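VIN1 (Oscarella pearsei, PDB 6BFI) probably binds actin filaments and may take part in cell-cell adhesion, as the vinculin homolog of a sponge. Local coordinates at residues 196-199 with 200-204; 243-246 with 247-251; 307-311 with 312-316; 355-358 with 359-362. All blocks are in the same frame, centred on the assembly; numbering follows the deposited sequence. Where two conformers were deposited one is given.

Contact 1. Residues 196-199 with 200-204; sequences GTVR and EQIPI
R199 and P203 meet at a proline kink within helix 185-215, one of the long helices of this all-helical vinculin-family protein. Ring carbon CD of P203 lies 3.6 Å from R199 O and takes up the place where an N-H would face that carbonyl in an unbroken helix. Neither P203 nor I204 sends a backbone bond to the turn before.

The backbone hydrogen bonds show the change building up. E200 N makes an ordinary bond to G196 O at 2.9 Å. Q201 N is then shared weakly between T197 O at 2.9 Å and V198 O at 3.0 Å. I202 N regains the regular spacing by bonding V198 O at 3.0 Å, which gives this carbonyl two donors, one of them weak.

The other contacts involve side chains, on each other or on a carbonyl. V198 CG1 and I202 CG1 approach to 4.4 Å on the face turned to helix 154-178, where both touch M168. T197 and Q201 run side by side, methyl CG2 against Q201 CG at 4.1 Å, and Q201 goes on to pack on V234 and L238 of helix 224-249. E200 also touches K478 of helix 466-493. E200 CG sits between its own backbone N and carbonyl carbon (chi1 65°), a torsion that folds the start of the chain back over the preceding turn and brings this CG to 3.1 Å from T197 O.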
# COMPACT_ATOMS: atom_id res chain seq x y z
N GLY A 196 -14.76 6.29 -8.80
CA GLY A 196 -15.08 5.03 -9.46
C GLY A 196 -16.22 4.30 -8.79
O GLY A 196 -17.12 3.77 -9.47
N THR A 197 -16.23 4.27 -7.45
CA THR A 197 -17.31 3.61 -6.73
C THR A 197 -18.66 4.21 -7.08
O THR A 197 -19.61 3.48 -7.41
CB THR A 197 -17.06 3.69 -5.22
OG1 THR A 197 -15.97 2.84 -4.86
CG2 THR A 197 -18.31 3.27 -4.45
N VAL A 198 -18.77 5.54 -7.04
CA VAL A 198 -20.05 6.18 -7.36
C VAL A 198 -20.46 5.88 -8.79
O VAL A 198 -21.62 5.50 -9.06
CB VAL A 198 -19.96 7.70 -7.10
CG1 VAL A 198 -21.26 8.38 -7.49
CG2 VAL A 198 -19.62 7.98 -5.65
N ARG A 199 -19.52 6.01 -9.73
CA ARG A 199 -19.85 5.82 -11.14
C ARG A 199 -20.32 4.39 -11.43
O ARG A 199 -21.22 4.19 -12.25
CB ARG A 199 -18.63 6.16 -12.01
CG ARG A 199 -18.82 7.41 -12.87
CD ARG A 199 -17.66 7.61 -13.84
NE ARG A 199 -16.52 8.27 -13.22
CZ ARG A 199 -16.26 9.57 -13.33
NH1 ARG A 199 -17.07 10.35 -14.04
NH2 ARG A 199 -15.19 10.09 -12.74
N GLU A 200 -19.74 3.40 -10.76
CA GLU A 200 -20.19 2.03 -10.95
C GLU A 200 -21.45 1.71 -10.16
O GLU A 200 -22.17 0.77 -10.52
CB GLU A 200 -19.08 1.03 -10.58
CG GLU A 200 -18.66 1.02 -9.12
CD GLU A 200 -17.56 0.01 -8.84
OE1 GLU A 200 -17.88 -1.15 -8.50
OE2 GLU A 200 -16.37 0.37 -8.98
N GLN A 201 -21.76 2.48 -9.12
CA GLN A 201 -22.91 2.18 -8.28
C GLN A 201 -24.21 2.83 -8.73
O GLN A 201 -25.29 2.37 -8.32
CB GLN A 201 -22.64 2.57 -6.82
CG GLN A 201 -21.69 1.64 -6.10
CD GLN A 201 -22.11 0.18 -6.19
OE1 GLN A 201 -23.17 -0.20 -5.69
NE2 GLN A 201 -21.29 -0.63 -6.84
N ILE A 202 -24.16 3.89 -9.54
CA ILE A 202 -25.41 4.53 -9.99
C ILE A 202 -26.34 3.56 -10.71
O ILE A 202 -27.51 3.39 -10.29
CB ILE A 202 -25.10 5.76 -10.87
CG1 ILE A 202 -24.47 6.86 -10.03
CG2 ILE A 202 -26.37 6.26 -11.54
CD1 ILE A 202 -25.29 7.24 -8.82
N PRO A 203 -25.92 2.89 -11.80
CA PRO A 203 -26.86 1.99 -12.49
C PRO A 203 -27.28 0.80 -11.65
O PRO A 203 -28.38 0.27 -11.85
CB PRO A 203 -26.08 1.55 -13.74
CG PRO A 203 -24.66 1.65 -13.33
CD PRO A 203 -24.58 2.84 -12.42
N ILE A 204 -26.45 0.38 -10.70
CA ILE A 204 -26.87 -0.66 -9.76
C ILE A 204 -28.04 -0.17 -8.93
O ILE A 204 -29.01 -0.90 -8.68
CB ILE A 204 -25.69 -1.10 -8.88
CG1 ILE A 204 -24.42 -1.27 -9.71
CG2 ILE A 204 -26.02 -2.39 -8.15
CD1 ILE A 204 -24.57 -2.20 -10.89

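Contact 2. Residues 243-246 with 247-251; sequences EEII and RVLQL
E243 and R247 open the last turns of helix 224-249, joined by R247 N bonding E243 O at 2.9 Å. The i to i+4 pattern of this C-terminal end continues with V248 N on E244 O, a nearly straight bond (170° at the hydrogen), and with L249 N on I245 O. It then fades: Q250 N reaches I246 O only weakly, at 3.4 Å, and also bonds R247 O, one residue nearer, while L251 N bonds V248 O in the same shorter spacing as the chain leaves the helix.

Among the side chains, E244 and R247 form an i, i+3 salt bridge on the side where both touch M190 of helix 185-215. R247 NH2 meets OE2 of E244 at 2.7 Å on the syn side but well out of the carboxylate plane; this oxygen lies almost exactly in the guanidinium plane, yet the carboxylate is turned 44° from that plane. R247 NE adds weak bonds to both carboxylate oxygens. With E244 CG opposite the backbone N, a bend at chi2 (70°) swings the carboxylate round alongside the arginine. An alanine at E244 is likely to leave the R247 guanidinium without its charged mate and freer to turn. E243 instead pairs with R139 of helix 102-145. On the buried face, toward helix 154-178, I245 and L249 run alongside one another, CG2 of I245 lying 3.9 Å from CD1 of L249.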
# COMPACT_ATOMS: atom_id res chain seq x y z
N GLU A 243 -19.42 10.35 1.62
CA GLU A 243 -18.86 10.80 2.90
C GLU A 243 -17.34 10.84 2.84
O GLU A 243 -16.72 11.82 3.27
CB GLU A 243 -19.31 9.87 4.03
CG GLU A 243 -20.67 10.20 4.62
CD GLU A 243 -20.66 11.49 5.42
OE1 GLU A 243 -19.78 11.64 6.29
OE2 GLU A 243 -21.54 12.35 5.18
N GLU A 244 -16.73 9.79 2.29
CA GLU A 244 -15.27 9.75 2.22
C GLU A 244 -14.74 10.81 1.26
O GLU A 244 -13.71 11.43 1.54
CB GLU A 244 -14.80 8.36 1.80
CG GLU A 244 -13.29 8.15 1.89
CD GLU A 244 -12.78 8.11 3.32
OE1 GLU A 244 -13.61 8.08 4.25
OE2 GLU A 244 -11.55 8.12 3.51
N ILE A 245 -15.43 11.03 0.14
CA ILE A 245 -15.05 12.12 -0.75
C ILE A 245 -15.05 13.45 -0.00
O ILE A 245 -14.13 14.26 -0.14
CB ILE A 245 -15.97 12.17 -1.98
CG1 ILE A 245 -15.54 11.15 -3.02
CG2 ILE A 245 -15.98 13.56 -2.60
CD1 ILE A 245 -16.43 11.09 -4.24
N ILE A 246 -16.08 13.68 0.81
CA ILE A 246 -16.16 14.93 1.57
C ILE A 246 -15.02 15.02 2.57
O ILE A 246 -14.44 16.09 2.78
CB ILE A 246 -17.54 15.04 2.27
CG1 ILE A 246 -18.64 15.17 1.22
CG2 ILE A 246 -17.56 16.23 3.22
CD1 ILE A 246 -20.04 15.16 1.80
N ARG A 247 -14.66 13.89 3.19
CA ARG A 247 -13.59 13.91 4.19
C ARG A 247 -12.24 14.20 3.55
O ARG A 247 -11.46 15.02 4.05
CB ARG A 247 -13.55 12.58 4.94
CG ARG A 247 -12.64 12.60 6.16
CD ARG A 247 -12.45 11.22 6.75
NE ARG A 247 -11.69 10.35 5.85
CZ ARG A 247 -10.36 10.28 5.83
NH1 ARG A 247 -9.64 11.02 6.67
NH2 ARG A 247 -9.75 9.46 4.98
N VAL A 248 -11.94 13.53 2.43
CA VAL A 248 -10.66 13.74 1.76
C VAL A 248 -10.59 15.13 1.15
O VAL A 248 -9.51 15.74 1.10
CB VAL A 248 -10.44 12.64 0.70
CG1 VAL A 248 -9.10 12.83 -0.01
CG2 VAL A 248 -10.50 11.26 1.35
N LEU A 249 -11.72 15.65 0.67
CA LEU A 249 -11.76 17.01 0.13
C LEU A 249 -11.30 18.04 1.16
O LEU A 249 -10.71 19.06 0.79
CB LEU A 249 -13.17 17.34 -0.35
CG LEU A 249 -13.52 17.04 -1.81
CD1 LEU A 249 -15.00 17.25 -2.08
CD2 LEU A 249 -12.69 17.92 -2.73
N GLN A 250 -11.56 17.78 2.44
CA GLN A 250 -11.29 18.74 3.50
C GLN A 250 -9.95 18.51 4.19
O GLN A 250 -9.61 19.25 5.12
CB GLN A 250 -12.41 18.71 4.54
CG GLN A 250 -13.76 19.16 3.99
CD GLN A 250 -14.88 19.02 5.00
OE1 GLN A 250 -14.87 18.11 5.84
NE2 GLN A 250 -15.86 19.92 4.94
N LEU A 251 -9.17 17.52 3.76
CA LEU A 251 -7.85 17.30 4.33
C LEU A 251 -6.87 18.32 3.77
O LEU A 251 -6.76 18.50 2.55
CB LEU A 251 -7.36 15.88 4.03
CG LEU A 251 -8.01 14.77 4.86
CD1 LEU A 251 -7.34 13.43 4.56
CD2 LEU A 251 -7.92 15.10 6.34

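Contact 3. Residues 307-311 with 312-316; sequences ALAAT and DETRA
A307 lies where helix 289-306 gives way to the loop before helix 312-338, and its CA lies over one face of the R315 guanidinium, 4.1 Å above the plane and offset toward the rim. R315 gets there by an extended chain that leaves with CG anti to the backbone N (chi1 -176°) and reaches across to A307. Next, A309 turns its methyl inward to the first helical turn: CB lies 3.3 Å from OG1 of T314 and 4.0 Å from CB of R315, so it fills the angle between loop and helix. A310 instead packs on E370, R371 and T374 of helix 344-375.

T311 closes the loop. Its carbonyl oxygen accepts the first regular helical bond, from R315 N at 3.2 Å, and OG1 of T314 stands 3.1 Å from the same oxygen. Both threonines hold OG1 between backbone N and carbonyl carbon (chi1 61° in T311, 53° in T314), and this brings the two hydroxyls onto one side. There the carboxylate of E370 receives them, OE1 paired with T314 and OE2 weakly with T311. Set at the start of a helix, that carboxylate would probably be favoured by the positive end of the helix dipole. Tied through E370 to helix 344-375, the start of helix 312-338 has T311 at its N-cap, in a short helix-loop-helix connection of the all-helical vinculin-family fold.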
# COMPACT_ATOMS: atom_id res chain seq x y z
N ALA A 307 -1.76 -23.44 13.32
CA ALA A 307 -3.15 -23.54 13.74
C ALA A 307 -4.13 -23.23 12.61
O ALA A 307 -5.31 -23.59 12.72
CB ALA A 307 -3.41 -22.60 14.92
N LEU A 308 -3.67 -22.60 11.53
CA LEU A 308 -4.51 -22.26 10.39
C LEU A 308 -4.15 -23.05 9.14
O LEU A 308 -4.52 -22.64 8.03
CB LEU A 308 -4.43 -20.76 10.11
CG LEU A 308 -4.89 -19.82 11.22
CD1 LEU A 308 -4.62 -18.37 10.84
CD2 LEU A 308 -6.37 -20.03 11.51
N ALA A 309 -3.45 -24.16 9.29
CA ALA A 309 -3.00 -24.92 8.13
C ALA A 309 -4.19 -25.60 7.43
O ALA A 309 -5.21 -25.89 8.05
CB ALA A 309 -1.97 -25.97 8.54
N ALA A 310 -4.02 -25.84 6.13
CA ALA A 310 -5.09 -26.45 5.35
C ALA A 310 -5.29 -27.92 5.71
O ALA A 310 -6.43 -28.41 5.68
CB ALA A 310 -4.80 -26.31 3.86
N THR A 311 -4.21 -28.64 6.03
CA THR A 311 -4.29 -30.05 6.39
C THR A 311 -3.54 -30.29 7.69
O THR A 311 -2.67 -29.51 8.08
CB THR A 311 -3.73 -30.96 5.28
OG1 THR A 311 -2.34 -30.66 5.08
CG2 THR A 311 -4.49 -30.76 3.98
N ASP A 312 -3.88 -31.40 8.35
CA ASP A 312 -3.21 -31.77 9.58
C ASP A 312 -1.75 -32.16 9.36
O ASP A 312 -0.97 -32.17 10.31
CB ASP A 312 -3.95 -32.92 10.26
CG ASP A 312 -5.29 -32.49 10.84
OD1 ASP A 312 -5.40 -32.39 12.08
OD2 ASP A 312 -6.22 -32.25 10.05
N GLU A 313 -1.37 -32.48 8.12
CA GLU A 313 0.01 -32.85 7.84
C GLU A 313 0.93 -31.63 7.95
O GLU A 313 1.96 -31.69 8.62
CB GLU A 313 0.11 -33.49 6.46
CG GLU A 313 -0.75 -34.73 6.31
CD GLU A 313 -0.37 -35.58 5.11
OE1 GLU A 313 0.11 -35.01 4.11
OE2 GLU A 313 -0.53 -36.81 5.19
N THR A 314 0.56 -30.53 7.29
CA THR A 314 1.36 -29.31 7.42
C THR A 314 1.27 -28.73 8.83
O THR A 314 2.21 -28.09 9.30
CB THR A 314 0.91 -28.27 6.39
OG1 THR A 314 -0.50 -28.08 6.48
CG2 THR A 314 1.27 -28.74 4.99
N ARG A 315 0.14 -28.95 9.51
CA ARG A 315 0.02 -28.53 10.91
C ARG A 315 1.03 -29.26 11.78
O ARG A 315 1.85 -28.63 12.47
CB ARG A 315 -1.41 -28.79 11.39
CG ARG A 315 -1.72 -28.33 12.80
CD ARG A 315 -3.22 -28.46 13.06
NE ARG A 315 -3.64 -27.82 14.29
CZ ARG A 315 -4.92 -27.57 14.60
NH1 ARG A 315 -5.88 -27.91 13.75
NH2 ARG A 315 -5.23 -26.98 15.75
N ALA A 316 1.01 -30.59 11.75
CA ALA A 316 1.93 -31.37 12.57
C ALA A 316 3.38 -31.17 12.14
O ALA A 316 4.29 -31.31 12.96
CB ALA A 316 1.56 -32.86 12.50

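Contact 4. Residues 355-358 with 359-362; sequences VKLQ and ELEQ
K356 and E359 form an i, i+3 salt bridge one turn apart on helix 344-375. K356 NZ donates to E359 OE1 at 3.2 Å, arriving on the syn side and 25° out of the carboxylate plane. A bend at chi2 (-52°) carries the lysine chain round beside the glutamate, bringing K356 CD to 3.5 Å from E359 OE1. The other oxygen, E359 OE2, rests 3.7 Å from methyl CG1 of V355. A glutamate in place of K356 would probably leave E359 OE1 without its counter-charge and set two carboxylates side by side.

Every backbone N from E359 to Q362 finds the carbonyl four residues back, from V355 O through Q358 O, at 2.9 to 3.0 Å. The polar ends of E361 and Q362 have partners beyond this turn. E361 OE2 accepts from R365, in a salt bridge, and from H276, and OE1 from Q279, while Q362 NE2 bonds E498. Between the charged sides, L357 CD1 and L360 CD2 meet at 4.2 Å, the first touching helix 268-283 and the second helix 312-338. The chemistry splits the helix surface: K356-E359 paired on one side, E361 and Q362 linked within and beyond the helix on another, leucines against neighbouring helices.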
# COMPACT_ATOMS: atom_id res chain seq x y z
N VAL A 355 19.67 -22.48 9.95
CA VAL A 355 19.16 -23.28 8.84
C VAL A 355 17.74 -23.75 9.14
O VAL A 355 16.85 -23.67 8.28
CB VAL A 355 20.10 -24.46 8.55
CG1 VAL A 355 19.60 -25.28 7.38
CG2 VAL A 355 21.51 -23.95 8.28
N LYS A 356 17.50 -24.23 10.36
CA LYS A 356 16.15 -24.68 10.72
C LYS A 356 15.15 -23.53 10.70
O LYS A 356 13.96 -23.75 10.43
CB LYS A 356 16.17 -25.34 12.10
CG LYS A 356 16.94 -26.65 12.14
CD LYS A 356 16.45 -27.58 11.04
CE LYS A 356 17.29 -28.84 10.96
NZ LYS A 356 16.89 -29.68 9.80
N LEU A 357 15.60 -22.31 10.98
CA LEU A 357 14.70 -21.17 10.92
C LEU A 357 14.34 -20.83 9.48
O LEU A 357 13.19 -20.48 9.18
CB LEU A 357 15.33 -19.97 11.62
CG LEU A 357 14.38 -18.87 12.11
CD1 LEU A 357 13.18 -19.49 12.81
CD2 LEU A 357 15.11 -17.93 13.05
N GLN A 358 15.32 -20.95 8.57
CA GLN A 358 15.01 -20.82 7.15
C GLN A 358 14.01 -21.88 6.69
O GLN A 358 13.08 -21.59 5.93
CB GLN A 358 16.28 -20.90 6.31
CG GLN A 358 16.90 -19.56 5.99
CD GLN A 358 17.87 -19.64 4.84
OE1 GLN A 358 18.44 -20.70 4.56
NE2 GLN A 358 18.07 -18.52 4.15
N GLU A 359 14.20 -23.13 7.14
CA GLU A 359 13.28 -24.19 6.74
C GLU A 359 11.88 -23.96 7.32
O GLU A 359 10.88 -24.27 6.66
CB GLU A 359 13.83 -25.55 7.17
CG GLU A 359 15.08 -25.97 6.40
CD GLU A 359 15.70 -27.25 6.93
OE1 GLU A 359 15.09 -27.91 7.80
OE2 GLU A 359 16.81 -27.60 6.46
N LEU A 360 11.80 -23.42 8.54
CA LEU A 360 10.50 -23.08 9.10
C LEU A 360 9.82 -21.99 8.28
O LEU A 360 8.62 -22.07 8.00
CB LEU A 360 10.65 -22.64 10.56
CG LEU A 360 9.38 -22.13 11.24
CD1 LEU A 360 8.28 -23.18 11.19
CD2 LEU A 360 9.67 -21.72 12.67
N GLU A 361 10.58 -20.96 7.88
CA GLU A 361 10.03 -19.93 7.01
C GLU A 361 9.50 -20.54 5.71
O GLU A 361 8.39 -20.21 5.25
CB GLU A 361 11.09 -18.88 6.72
CG GLU A 361 10.66 -17.78 5.77
CD GLU A 361 11.76 -16.76 5.50
OE1 GLU A 361 12.85 -16.90 6.10
OE2 GLU A 361 11.53 -15.83 4.70
N GLN A 362 10.28 -21.45 5.11
CA GLN A 362 9.86 -22.06 3.85
C GLN A 362 8.59 -22.88 4.03
O GLN A 362 7.70 -22.87 3.16
CB GLN A 362 10.98 -22.92 3.28
CG GLN A 362 10.71 -23.42 1.86
CD GLN A 362 10.51 -22.29 0.87
OE1 GLN A 362 11.10 -21.22 1.00
NE2 GLN A 362 9.67 -22.52 -0.13

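In the fold
From the N terminus the four contacts follow in series; each is local to one stretch of chain, so none closes a long loop, and none nests in or crosses another. Contact 1 lies on helix 185-215 and contact 2 at the end of helix 224-249, the next in the chain; their centres are 18 Å apart, and both pack on helix 154-178. Contact 3 starts helix 312-338, and contact 4 lies on the following helix 344-375, centres 17 Å apart. E370 and R371 of that helix hold the loop of contact 3, whereas contact 4 meets helix 312-338 further along. The two pairs sit more than 40 Å apart, centre to centre, in separate helical regions.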